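Local coordinates for protein esterase (Alcaligenes sp., PDB 1QLW) that probably hydrolyses carboxylic esters, as a bacterial esterase with the alpha/beta-hydrolase fold, at residues Lys7-Pro12 with Phe92-Tyr97; Gln214-Asn219 with Lys241-Ile246; Pro264-Cys269 with Gly283-Leu288; Met86-Tyr91 with Asp311-Trp316. All blocks are in the same frame, centred on the assembly; numbering follows the deposited sequence.

Contact 1. Residues Lys7-Pro12 with Phe92-Tyr97; sequences KTPAGP and FLRKGY
The side chain of Arg94 crosses the Pro9 ring obliquely, with CD of Arg94 lying 3.9 Å from CB of Pro9, and carries its guanidinium on to the carbonyls that follow. The arginine stands in the last turn of helix 88-94 of this alpha/beta-hydrolase fold, within the stretch that a Schellman motif closes at Gly96, while residues 7-12 form an extended lead-in to strand 13-23. With CG anti to the carbonyl carbon and the chain straight from CG to NE (chi2 179°), the charged end spans the gap to the loop. There NH2 donates to Gly11 O at 2.8 Å, in the carbonyl plane, although the oxygen lies 20° out of the guanidinium plane. NH1 adds two weak bonds, to Gly11 O and to Pro12 O, each 3.2 Å from this nitrogen, so two N-H groups grip the Gly11 carbonyl. Pro9 O covers one face of the guanidinium. NE is turned back to Glu90, one helical turn earlier, in a salt bridge that helps fix the group's rotation. A leucine in place of Arg94 would probably leave the Gly11 and Pro12 carbonyls without these donors and Glu90 without its ion-pair mate. The helix end that carries the arginine is closed by the two bonds of the Schellman motif: with Gly96 at positive phi, Tyr97 N reaches Phe92 O at 3.0 Å and Gly96 N reaches Leu93 O at 3.0 Å.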
loop_
_atom_site.group_PDB
_atom_site.type_symbol
_atom_site.label_atom_id
_atom_site.label_comp_id
_atom_site.label_asym_id
_atom_site.label_seq_id
_atom_site.Cartn_x
_atom_site.Cartn_y
_atom_site.Cartn_z
ATOM N N LYS A 7 19.239 7.962 -21.173
ATOM C CA LYS A 7 20.100 7.641 -20.029
ATOM C C LYS A 7 19.208 7.774 -18.791
ATOM O O LYS A 7 18.274 8.579 -18.799
ATOM C CB LYS A 7 21.288 8.572 -19.935
ATOM N N THR A 8 19.443 6.929 -17.803
ATOM C CA THR A 8 18.669 7.046 -16.560
ATOM C C THR A 8 19.049 8.345 -15.866
ATOM O O THR A 8 20.235 8.614 -15.642
ATOM C CB THR A 8 18.994 5.877 -15.613
ATOM O OG1 THR A 8 18.760 4.647 -16.311
ATOM C CG2 THR A 8 18.123 5.955 -14.370
ATOM N N PRO A 9 18.066 9.169 -15.538
ATOM C CA PRO A 9 18.363 10.443 -14.890
ATOM C C PRO A 9 19.103 10.218 -13.584
ATOM O O PRO A 9 18.715 9.353 -12.800
ATOM C CB PRO A 9 17.010 11.085 -14.674
ATOM C CG PRO A 9 16.041 10.321 -15.494
ATOM C CD PRO A 9 16.621 8.966 -15.763
ATOM N N ALA A 10 20.158 10.983 -13.357
ATOM C CA ALA A 10 20.963 10.864 -12.158
ATOM C C ALA A 10 20.649 11.995 -11.182
ATOM O O ALA A 10 19.970 12.982 -11.477
ATOM C CB ALA A 10 22.442 10.913 -12.535
ATOM N N GLY A 11 21.163 11.834 -9.967
ATOM C CA GLY A 11 21.026 12.835 -8.938
ATOM C C GLY A 11 19.707 12.853 -8.190
ATOM O O GLY A 11 18.835 12.006 -8.373
ATOM N N PRO A 12 19.575 13.860 -7.330
ATOM C CA PRO A 12 18.409 13.967 -6.467
ATOM C C PRO A 12 17.159 14.413 -7.187
ATOM O O PRO A 12 17.179 14.796 -8.355
ATOM C CB PRO A 12 18.839 14.981 -5.407
ATOM C CG PRO A 12 19.847 15.827 -6.099
ATOM C CD PRO A 12 20.584 14.903 -7.026
ATOM N N PHE A 92 8.415 9.720 -14.297
ATOM C CA PHE A 92 7.441 10.738 -14.670
ATOM C C PHE A 92 7.644 11.998 -13.836
ATOM O O PHE A 92 7.577 13.115 -14.368
ATOM C CB PHE A 92 6.017 10.208 -14.507
ATOM C CG PHE A 92 5.594 9.172 -15.508
ATOM C CD1 PHE A 92 6.397 8.678 -16.515
ATOM C CD2 PHE A 92 4.314 8.660 -15.439
ATOM C CE1 PHE A 92 5.955 7.723 -17.402
ATOM C CE2 PHE A 92 3.849 7.706 -16.333
ATOM C CZ PHE A 92 4.679 7.236 -17.324
ATOM N N LEU A 93 7.909 11.837 -12.538
ATOM C CA LEU A 93 8.187 12.989 -11.673
ATOM C C LEU A 93 9.403 13.756 -12.175
ATOM O O LEU A 93 9.402 14.992 -12.246
ATOM C CB LEU A 93 8.457 12.517 -10.244
ATOM C CG LEU A 93 7.267 11.910 -9.541
ATOM C CD1 LEU A 93 7.692 11.237 -8.257
ATOM C CD2 LEU A 93 6.233 12.984 -9.251
ATOM N N ARG A 94 10.465 13.037 -12.548
ATOM C CA ARG A 94 11.697 13.639 -13.047
ATOM C C ARG A 94 11.484 14.335 -14.382
ATOM O O ARG A 94 12.184 15.294 -14.713
ATOM C CB ARG A 94 12.806 12.592 -13.129
ATOM C CG ARG A 94 13.302 12.176 -11.757
ATOM C CD ARG A 94 14.382 11.110 -11.859
ATOM N NE ARG A 94 14.892 10.739 -10.542
ATOM C CZ ARG A 94 15.873 11.371 -9.911
ATOM N NH1 ARG A 94 16.480 12.421 -10.445
ATOM N NH2 ARG A 94 16.213 10.952 -8.704
ATOM N N LYS A 95 10.487 13.898 -15.148
ATOM C CA LYS A 95 10.096 14.513 -16.399
ATOM C C LYS A 95 9.129 15.668 -16.195
ATOM O O LYS A 95 8.720 16.295 -17.188
ATOM C CB LYS A 95 9.553 13.439 -17.343
ATOM C CG LYS A 95 10.635 12.478 -17.812
ATOM C CD LYS A 95 11.568 13.130 -18.809
ATOM C CE LYS A 95 12.420 12.146 -19.572
ATOM N NZ LYS A 95 13.024 12.773 -20.778
ATOM N N GLY A 96 8.772 15.980 -14.954
ATOM C CA GLY A 96 7.975 17.145 -14.655
ATOM C C GLY A 96 6.491 16.939 -14.497
ATOM O O GLY A 96 5.750 17.919 -14.436
ATOM N N TYR A 97 6.038 15.678 -14.467
ATOM C CA TYR A 97 4.634 15.392 -14.248
ATOM C C TYR A 97 4.373 15.046 -12.788
ATOM O O TYR A 97 5.055 14.220 -12.196
ATOM C CB TYR A 97 4.204 14.162 -15.071
ATOM C CG TYR A 97 4.128 14.453 -16.550
ATOM C CD1 TYR A 97 2.942 14.919 -17.101
ATOM C CD2 TYR A 97 5.210 14.264 -17.396
ATOM C CE1 TYR A 97 2.801 15.196 -18.439
ATOM C CE2 TYR A 97 5.075 14.542 -18.762
ATOM C CZ TYR A 97 3.887 15.030 -19.256
ATOM O OH TYR A 97 3.709 15.319 -20.597
#

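Contact 2. Residues Gln214-Asn219 with Lys241-Ile246; sequences QTAAMN and KPLTSI
Two branched side chains of 241-246, from Leu243 and Ile246, converge on the single methyl of Ala216 in helix 211-218. This helix connects parallel strands 200-205 and 223-229 of the alpha/beta-hydrolase sheet, and the loop through 241-246 leads into the next strand, 248-252. The second segment starts with a short 3-10 turn at Lys241. Pro242 also directs its CB at the helix, without touching it. At Leu243 one methyl does the touching: CD2 lies 3.7 Å from CB of Ala216, whereas CD1 of Leu243 is 6.0 Å from that same CB. Phe272 and Leu276 of helix 263-278 also touch this leucine, which thus packs against two helices. A type I beta turn then runs from Leu243 to Ile246, carrying Thr244 and Ser245 away from the helix and closed by Ile246 N bonding to Leu243 O at 3.1 Å. The turn returns the chain so that Ile246 also faces Ala216. Because CG1 is the branch anti to the carbonyl carbon (chi1 -62°), the long arm is the one extended to the helix, and Ile223 of strand 223-229 touches both Ile246 and Ala216. No hydrogen bond joins the two segments; the pairing ends in methyl contact, CD1 of Ile246 at 3.7 Å from CB of Ala216.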
loop_
_atom_site.group_PDB
_atom_site.type_symbol
_atom_site.label_atom_id
_atom_site.label_comp_id
_atom_site.label_asym_id
_atom_site.label_seq_id
_atom_site.Cartn_x
_atom_site.Cartn_y
_atom_site.Cartn_z
ATOM N N GLN A 214 -14.477 3.387 -18.980
ATOM C CA GLN A 214 -15.721 3.338 -18.230
ATOM C C GLN A 214 -15.893 4.608 -17.406
ATOM O O GLN A 214 -17.012 5.122 -17.271
ATOM C CB GLN A 214 -15.737 2.089 -17.339
ATOM C CG GLN A 214 -15.788 0.824 -18.169
ATOM C CD GLN A 214 -15.658 -0.449 -17.378
ATOM O OE1 GLN A 214 -15.128 -0.447 -16.261
ATOM N NE2 GLN A 214 -16.102 -1.568 -17.925
ATOM N N THR A 215 -14.826 5.147 -16.836
ATOM C CA THR A 215 -14.908 6.398 -16.086
ATOM C C THR A 215 -15.404 7.496 -17.019
ATOM O O THR A 215 -16.331 8.237 -16.664
ATOM C CB THR A 215 -13.536 6.762 -15.509
ATOM O OG1 THR A 215 -13.102 5.718 -14.622
ATOM C CG2 THR A 215 -13.581 8.071 -14.747
ATOM N N ALA A 216 -14.798 7.606 -18.208
ATOM C CA ALA A 216 -15.156 8.669 -19.128
ATOM C C ALA A 216 -16.590 8.564 -19.614
ATOM O O ALA A 216 -17.254 9.588 -19.803
ATOM C CB ALA A 216 -14.175 8.702 -20.290
ATOM N N ALA A 217 -17.071 7.336 -19.818
ATOM C CA ALA A 217 -18.466 7.150 -20.220
ATOM C C ALA A 217 -19.402 7.589 -19.098
ATOM O O ALA A 217 -20.474 8.161 -19.353
ATOM C CB ALA A 217 -18.721 5.703 -20.586
ATOM N N MET A 218 -19.038 7.334 -17.840
ATOM C CA MET A 218 -19.862 7.740 -16.705
ATOM C C MET A 218 -19.892 9.263 -16.587
ATOM O O MET A 218 -20.944 9.872 -16.384
ATOM C CB MET A 218 -19.318 7.083 -15.449
ATOM C CG MET A 218 -20.021 7.384 -14.145
ATOM S SD MET A 218 -19.057 6.836 -12.705
ATOM C CE MET A 218 -19.020 5.084 -13.035
ATOM N N ASN A 219 -18.733 9.888 -16.730
ATOM C CA ASN A 219 -18.603 11.343 -16.636
ATOM C C ASN A 219 -17.266 11.738 -17.239
ATOM O O ASN A 219 -16.224 11.329 -16.724
ATOM C CB ASN A 219 -18.682 11.740 -15.163
ATOM C CG ASN A 219 -18.752 13.230 -14.967
ATOM O OD1 ASN A 219 -18.443 13.985 -15.899
ATOM N ND2 ASN A 219 -19.196 13.699 -13.805
ATOM N N LYS A 241 -18.600 7.153 -29.333
ATOM C CA LYS A 241 -19.147 8.512 -29.361
ATOM C C LYS A 241 -18.838 9.352 -28.142
ATOM O O LYS A 241 -18.308 10.466 -28.265
ATOM C CB LYS A 241 -20.635 8.522 -29.713
ATOM C CG LYS A 241 -21.034 7.526 -30.788
ATOM C CD LYS A 241 -21.495 6.212 -30.164
ATOM C CE LYS A 241 -22.950 6.298 -29.728
ATOM N NZ LYS A 241 -23.097 6.637 -28.286
ATOM N N PRO A 242 -18.994 8.825 -26.932
ATOM C CA PRO A 242 -18.684 9.568 -25.721
ATOM C C PRO A 242 -17.209 9.849 -25.512
ATOM O O PRO A 242 -16.836 10.661 -24.648
ATOM C CB PRO A 242 -19.268 8.703 -24.601
ATOM C CG PRO A 242 -20.299 7.847 -25.271
ATOM C CD PRO A 242 -19.723 7.568 -26.636
ATOM N N LEU A 243 -16.316 9.236 -26.273
ATOM C CA LEU A 243 -14.879 9.364 -26.145
ATOM C C LEU A 243 -14.181 10.203 -27.193
ATOM O O LEU A 243 -12.949 10.326 -27.210
ATOM C CB LEU A 243 -14.272 7.933 -26.199
ATOM C CG LEU A 243 -14.845 6.957 -25.168
ATOM C CD1 LEU A 243 -14.261 5.569 -25.365
ATOM C CD2 LEU A 243 -14.588 7.416 -23.736
ATOM N N THR A 244 -14.921 10.803 -28.135
ATOM C CA THR A 244 -14.261 11.452 -29.272
ATOM C C THR A 244 -13.498 12.716 -28.924
ATOM O O THR A 244 -12.759 13.205 -29.795
ATOM C CB THR A 244 -15.247 11.742 -30.417
ATOM O OG1 THR A 244 -16.355 12.459 -29.881
ATOM C CG2 THR A 244 -15.713 10.436 -31.030
ATOM N N SER A 245 -13.653 13.295 -27.742
ATOM C CA SER A 245 -12.889 14.469 -27.371
ATOM C C SER A 245 -11.739 14.118 -26.435
ATOM O O SER A 245 -11.039 15.039 -26.002
ATOM C CB SER A 245 -13.780 15.530 -26.711
ATOM O OG SER A 245 -14.533 16.179 -27.727
ATOM N N ILE A 246 -11.510 12.844 -26.150
ATOM C CA ILE A 246 -10.427 12.448 -25.244
ATOM C C ILE A 246 -9.394 11.668 -26.042
ATOM O O ILE A 246 -9.706 10.556 -26.482
ATOM C CB ILE A 246 -10.983 11.569 -24.105
ATOM C CG1 ILE A 246 -11.997 12.342 -23.259
ATOM C CG2 ILE A 246 -9.862 11.063 -23.210
ATOM C CD1 ILE A 246 -12.834 11.476 -22.347
#

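Contact 3. Residues Pro264-Cys269 with Gly283-Leu288; sequences PRLKAC and GQLMSL. With SO4 (sulfate ion), chain D.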
loop_
_atom_site.group_PDB
_atom_site.type_symbol
_atom_site.label_atom_id
_atom_site.label_comp_id
_atom_site.label_asym_id
_atom_site.label_seq_id
_atom_site.Cartn_x
_atom_site.Cartn_y
_atom_site.Cartn_z
ATOM N N PRO A 264 -6.080 -11.935 -29.518
ATOM C CA PRO A 264 -7.391 -11.365 -29.801
ATOM C C PRO A 264 -7.590 -9.999 -29.158
ATOM O O PRO A 264 -8.387 -9.218 -29.659
ATOM C CB PRO A 264 -8.402 -12.359 -29.265
ATOM C CG PRO A 264 -7.654 -13.380 -28.516
ATOM C CD PRO A 264 -6.192 -13.235 -28.815
ATOM N N ARG A 265 -6.887 -9.732 -28.058
ATOM C CA ARG A 265 -7.012 -8.449 -27.371
ATOM C C ARG A 265 -6.381 -7.338 -28.200
ATOM O O ARG A 265 -6.943 -6.240 -28.312
ATOM C CB ARG A 265 -6.381 -8.525 -25.987
ATOM C CG ARG A 265 -7.144 -9.421 -25.037
ATOM C CD ARG A 265 -6.444 -9.531 -23.702
ATOM N NE ARG A 265 -7.292 -10.144 -22.689
ATOM C CZ ARG A 265 -6.826 -10.414 -21.465
ATOM N NH1 ARG A 265 -5.566 -10.206 -21.122
ATOM N NH2 ARG A 265 -7.675 -10.900 -20.574
ATOM N N LEU A 266 -5.229 -7.621 -28.806
ATOM C CA LEU A 266 -4.605 -6.637 -29.698
ATOM C C LEU A 266 -5.528 -6.325 -30.866
ATOM O O LEU A 266 -5.774 -5.174 -31.220
ATOM C CB LEU A 266 -3.265 -7.196 -30.171
ATOM C CG LEU A 266 -2.514 -6.389 -31.231
ATOM C CD1 LEU A 266 -2.283 -4.945 -30.820
ATOM C CD2 LEU A 266 -1.208 -7.077 -31.574
ATOM N N LYS A 267 -6.108 -7.365 -31.486
ATOM C CA LYS A 267 -7.019 -7.173 -32.613
ATOM C C LYS A 267 -8.240 -6.347 -32.239
ATOM O O LYS A 267 -8.658 -5.434 -32.961
ATOM C CB LYS A 267 -7.458 -8.559 -33.081
ATOM C CG LYS A 267 -8.159 -8.715 -34.395
ATOM C CD LYS A 267 -8.141 -10.220 -34.716
ATOM C CE LYS A 267 -9.213 -10.520 -35.744
ATOM N NZ LYS A 267 -9.246 -11.981 -36.011
ATOM N N ALA A 268 -8.849 -6.664 -31.097
ATOM C CA ALA A 268 -10.018 -5.932 -30.625
ATOM C C ALA A 268 -9.670 -4.481 -30.323
ATOM O O ALA A 268 -10.485 -3.601 -30.571
ATOM C CB ALA A 268 -10.602 -6.593 -29.388
ATOM N N CYS A 269 -8.486 -4.232 -29.772
ATOM C CA CYS A 269 -8.101 -2.844 -29.505
ATOM C C CYS A 269 -7.936 -2.079 -30.806
ATOM O O CYS A 269 -8.312 -0.905 -30.860
ATOM C CB CYS A 269 -6.866 -2.821 -28.627
ATOM S SG CYS A 269 -7.254 -3.245 -26.912
ATOM N N GLY A 283 -7.178 8.414 -31.695
ATOM C CA GLY A 283 -6.656 7.226 -31.056
ATOM C C GLY A 283 -5.429 6.704 -31.778
ATOM O O GLY A 283 -5.346 6.774 -33.001
ATOM N N GLN A 284 -4.522 6.106 -31.021
ATOM C CA GLN A 284 -3.365 5.437 -31.574
ATOM C C GLN A 284 -3.155 4.113 -30.861
ATOM O O GLN A 284 -3.219 4.058 -29.631
ATOM C CB GLN A 284 -2.095 6.282 -31.427
ATOM C CG GLN A 284 -0.817 5.620 -31.872
ATOM C CD GLN A 284 0.414 6.496 -31.777
ATOM O OE1 GLN A 284 0.339 7.718 -31.825
ATOM N NE2 GLN A 284 1.554 5.814 -31.698
ATOM N N LEU A 285 -2.864 3.083 -31.640
ATOM C CA LEU A 285 -2.440 1.807 -31.088
ATOM C C LEU A 285 -0.937 1.724 -31.377
ATOM O O LEU A 285 -0.531 1.599 -32.539
ATOM C CB LEU A 285 -3.205 0.614 -31.659
ATOM C CG LEU A 285 -3.053 -0.599 -30.708
ATOM C CD1 LEU A 285 -4.256 -1.504 -30.759
ATOM C CD2 LEU A 285 -1.734 -1.309 -30.947
ATOM N N MET A 286 -0.150 1.836 -30.328
ATOM C CA MET A 286 1.287 1.739 -30.414
ATOM C C MET A 286 1.728 0.304 -30.159
ATOM O O MET A 286 1.653 -0.161 -29.019
ATOM C CB MET A 286 1.878 2.700 -29.383
ATOM C CG MET A 286 3.383 2.667 -29.276
ATOM S SD MET A 286 4.008 3.774 -28.006
ATOM C CE MET A 286 3.707 5.362 -28.744
ATOM N N SER A 287 2.137 -0.375 -31.216
ATOM C CA SER A 287 2.689 -1.716 -31.120
ATOM C C SER A 287 4.205 -1.528 -31.125
ATOM O O SER A 287 4.800 -1.117 -32.127
ATOM C CB SER A 287 2.180 -2.582 -32.257
ATOM O OG SER A 287 2.824 -3.808 -32.323
ATOM N N LEU A 288 4.859 -1.829 -30.009
ATOM C CA LEU A 288 6.287 -1.555 -29.886
ATOM C C LEU A 288 7.109 -2.184 -30.978
ATOM O O LEU A 288 8.013 -1.496 -31.480
ATOM C CB LEU A 288 6.733 -1.864 -28.459
ATOM C CG LEU A 288 6.117 -0.936 -27.394
ATOM C CD1 LEU A 288 6.428 -1.475 -26.013
ATOM C CD2 LEU A 288 6.620 0.484 -27.544
HETATM S S SO4 D . -6.988 -9.089 -17.327
HETATM O O1 SO4 D . -7.139 -10.529 -17.773
HETATM O O2 SO4 D . -5.918 -8.480 -18.209
HETATM O O3 SO4 D . -6.559 -9.101 -15.895
HETATM O O4 SO4 D . -8.247 -8.340 -17.563
#
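The beta-alpha-beta unit made of strand 248-252, helix 263-278 and strand 283-287 is closed here by Leu285, which meets Leu266 and Cys269 of the helix. Its isobutyl group is divided between the two: CD1 of Leu285 packs against CB of Cys269 at 3.6 Å, and CD2 of Leu285 touches CD1 of Leu266 at 3.7 Å. Leu266 arrives there because its CG stands anti to the backbone N (chi1 174°), which swings the branch toward the strand. Cys269 presents its CB to the leucine while its sulfur is bound in a disulfide to Cys234, so the helix face is covalently tied to the segment after strand 223-229 as well as packed on the sheet. A turn before Cys269, Arg265 has a different role: its extended chain puts NH2 2.9 Å from O1 of a sulfate, in a hydrogen bond with an N-H...O angle of 148° at the guanidinium edge. The anion, probably from the crystallisation liquor, is also bonded by Ser206, which directly follows strand 200-205, where this fold usually carries its nucleophile; the arginine therefore probably borders the active site. Trp262 makes a cation-pi contact with the same arginine. Around this contact, strand 283-287 bonds to the parallel strand 248-252, and Gln284 and Met286 turn to helix 306-319, leaving Leu285 to seat helix 263-278 on the sheet's other face.

Contact 4. Residues Met86-Tyr91 with Asp311-Trp316; sequences MGWDEY and DLILDW
Tyr91 holds its CG anti to the backbone N (chi1 -170°) and Asp311 holds its own anti to the carbonyl carbon, and these two choices bring the phenol hydroxyl and a carboxylate oxygen together. The residues belong to helix 88-94 and the C-terminal helix 306-319, which pack side by side, as the corresponding first and last helices do on one face of the alpha/beta-hydrolase sheet. Tyr91 OH donates to Asp311 OD1 at 2.6 Å, a short bond that meets the carboxylate on its syn side, 23° out of its plane. OD1 in turn sits at the ring's edge, in the ring plane, only 3.2 Å from Tyr91 CE2, while the carboxylate is rotated by 35° from the ring. Lys95 adds a long, weak ion pair to the same oxygen, which would probably favour its negative charge. A phenylalanine at Tyr91 would probably leave Asp311 OD1 without its short hydroxyl bond, and the carboxylate freer to turn. Beside this polar link the helices meet through apolar groups: Leu314 CD1 lies 4.2 Å from Tyr91 CE2. One turn back along helix 88-94, Trp88 is fixed by its NE1 bonding to Asn306 O, and its six-membered ring reaches Ile313, whose side chain it crosses at about a right angle. Packing there is tight, with Trp88 CH2 only 3.4 Å from Ile313 CD1.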
loop_
_atom_site.group_PDB
_atom_site.type_symbol
_atom_site.label_atom_id
_atom_site.label_comp_id
_atom_site.label_asym_id
_atom_site.label_seq_id
_atom_site.Cartn_x
_atom_site.Cartn_y
_atom_site.Cartn_z
ATOM N N MET A 86 14.852 2.455 -11.596
ATOM C CA MET A 86 13.841 3.497 -11.581
ATOM C C MET A 86 12.584 3.019 -12.316
ATOM O O MET A 86 12.639 2.465 -13.421
ATOM C CB MET A 86 14.412 4.732 -12.304
ATOM C CG MET A 86 13.529 5.955 -12.156
ATOM S SD MET A 86 14.202 7.387 -13.012
ATOM C CE MET A 86 15.709 7.662 -12.074
ATOM N N GLY A 87 11.457 3.255 -11.680
ATOM C CA GLY A 87 10.166 2.929 -12.275
ATOM C C GLY A 87 9.569 4.167 -12.946
ATOM O O GLY A 87 10.102 5.276 -12.927
ATOM N N TRP A 88 8.375 3.948 -13.506
ATOM C CA TRP A 88 7.698 5.026 -14.200
ATOM C C TRP A 88 7.229 6.117 -13.259
ATOM O O TRP A 88 7.200 7.286 -13.669
ATOM C CB TRP A 88 6.523 4.522 -15.024
ATOM C CG TRP A 88 6.887 3.820 -16.294
ATOM C CD1 TRP A 88 8.124 3.487 -16.768
ATOM C CD2 TRP A 88 5.956 3.335 -17.263
ATOM N NE1 TRP A 88 8.024 2.829 -17.968
ATOM C CE2 TRP A 88 6.692 2.742 -18.307
ATOM C CE3 TRP A 88 4.556 3.365 -17.372
ATOM C CZ2 TRP A 88 6.092 2.153 -19.416
ATOM C CZ3 TRP A 88 3.973 2.775 -18.484
ATOM C CH2 TRP A 88 4.740 2.178 -19.491
ATOM N N ASP A 89 6.837 5.799 -12.033
ATOM C CA ASP A 89 6.418 6.874 -11.132
ATOM C C ASP A 89 7.521 7.914 -10.941
ATOM O O ASP A 89 7.356 9.106 -11.215
ATOM C CB ASP A 89 6.037 6.165 -9.849
ATOM C CG ASP A 89 5.548 7.129 -8.842
ATOM O OD1 ASP A 89 5.179 8.272 -9.146
ATOM O OD2 ASP A 89 5.537 6.661 -7.680
ATOM N N GLU A 90 8.720 7.456 -10.544
ATOM C CA GLU A 90 9.843 8.356 -10.352
ATOM C C GLU A 90 10.254 9.012 -11.657
ATOM O O GLU A 90 10.573 10.204 -11.693
ATOM C CB GLU A 90 11.031 7.584 -9.770
ATOM C CG GLU A 90 12.240 8.475 -9.558
ATOM C CD GLU A 90 13.441 7.846 -8.918
ATOM O OE1 GLU A 90 13.361 6.689 -8.465
ATOM O OE2 GLU A 90 14.501 8.519 -8.875
ATOM N N TYR A 91 10.261 8.263 -12.750
ATOM C CA TYR A 91 10.668 8.828 -14.035
ATOM C C TYR A 91 9.725 9.947 -14.453
ATOM O O TYR A 91 10.155 11.020 -14.895
ATOM C CB TYR A 91 10.733 7.750 -15.104
ATOM C CG TYR A 91 11.373 8.221 -16.379
ATOM C CD1 TYR A 91 12.702 8.599 -16.398
ATOM C CD2 TYR A 91 10.690 8.217 -17.576
ATOM C CE1 TYR A 91 13.326 8.952 -17.581
ATOM C CE2 TYR A 91 11.283 8.569 -18.768
ATOM C CZ TYR A 91 12.618 8.925 -18.768
ATOM O OH TYR A 91 13.268 9.257 -19.934
ATOM N N ASP A 311 9.386 7.089 -22.565
ATOM C CA ASP A 311 9.582 8.246 -23.427
ATOM C C ASP A 311 8.600 8.270 -24.579
ATOM O O ASP A 311 8.120 9.333 -24.955
ATOM C CB ASP A 311 11.010 8.284 -23.968
ATOM C CG ASP A 311 11.999 8.830 -22.970
ATOM O OD1 ASP A 311 11.594 9.310 -21.894
ATOM O OD2 ASP A 311 13.208 8.791 -23.276
ATOM N N LEU A 312 8.290 7.119 -25.170
ATOM C CA LEU A 312 7.299 7.075 -26.249
ATOM C C LEU A 312 5.953 7.552 -25.738
ATOM O O LEU A 312 5.239 8.284 -26.427
ATOM C CB LEU A 312 7.218 5.672 -26.824
ATOM C CG LEU A 312 8.412 5.246 -27.682
ATOM C CD1 LEU A 312 8.421 3.742 -27.872
ATOM C CD2 LEU A 312 8.378 5.945 -29.035
ATOM N N ILE A 313 5.553 7.084 -24.560
ATOM C CA ILE A 313 4.268 7.461 -23.985
ATOM C C ILE A 313 4.246 8.938 -23.623
ATOM O O ILE A 313 3.280 9.646 -23.923
ATOM C CB ILE A 313 3.969 6.567 -22.764
ATOM C CG1 ILE A 313 3.714 5.127 -23.243
ATOM C CG2 ILE A 313 2.797 7.107 -21.972
ATOM C CD1 ILE A 313 3.628 4.128 -22.099
ATOM N N LEU A 314 5.302 9.426 -22.980
ATOM C CA LEU A 314 5.348 10.831 -22.585
ATOM C C LEU A 314 5.372 11.768 -23.785
ATOM O O LEU A 314 4.758 12.834 -23.765
ATOM C CB LEU A 314 6.528 11.102 -21.656
ATOM C CG LEU A 314 6.483 10.394 -20.303
ATOM C CD1 LEU A 314 7.768 10.652 -19.539
ATOM C CD2 LEU A 314 5.271 10.834 -19.490
ATOM N N ASP A 315 6.059 11.351 -24.850
ATOM C CA ASP A 315 6.058 12.138 -26.090
ATOM C C ASP A 315 4.631 12.262 -26.614
ATOM O O ASP A 315 4.176 13.340 -27.010
ATOM C CB ASP A 315 6.952 11.507 -27.150
ATOM C CG ASP A 315 6.839 12.158 -28.514
ATOM O OD1 ASP A 315 7.414 13.246 -28.716
ATOM O OD2 ASP A 315 6.161 11.591 -29.398
ATOM N N TRP A 316 3.882 11.162 -26.603
ATOM C CA TRP A 316 2.492 11.177 -27.035
ATOM C C TRP A 316 1.656 12.060 -26.123
ATOM O O TRP A 316 0.858 12.871 -26.608
ATOM C CB TRP A 316 1.940 9.752 -27.115
ATOM C CG TRP A 316 0.503 9.718 -27.562
ATOM C CD1 TRP A 316 0.046 9.589 -28.832
ATOM C CD2 TRP A 316 -0.658 9.832 -26.735
ATOM N NE1 TRP A 316 -1.324 9.615 -28.854
ATOM C CE2 TRP A 316 -1.788 9.779 -27.582
ATOM C CE3 TRP A 316 -0.849 9.968 -25.349
ATOM C CZ2 TRP A 316 -3.082 9.864 -27.085
ATOM C CZ3 TRP A 316 -2.140 10.055 -24.886
ATOM C CH2 TRP A 316 -3.242 9.997 -25.743
#

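Contacts 1 and 4 share helix 88-94 and have centres 9 Å apart; they touch where Met86 CE lies 3.5 Å from Arg94 NE and where Pro9 CG lies 3.7 Å from Tyr91 CE1. Contact 4 also meets contact 3, 19 Å away between centres, through Leu288 CD2 and Leu312 CD1 at 3.7 Å, so strand 283-287 has helix 306-319 on one face and helix 263-278 on the other. Contact 2 stands apart, its nearest atoms about 6 Å from both contact 3 and contact 4, although Leu243 packs on the helix used by contact 3. Of the four, contact 3 includes the sulfate-binding arginine beside the probable active site; the centre of contact 1, at the surface, is 29 Å from that of contact 3.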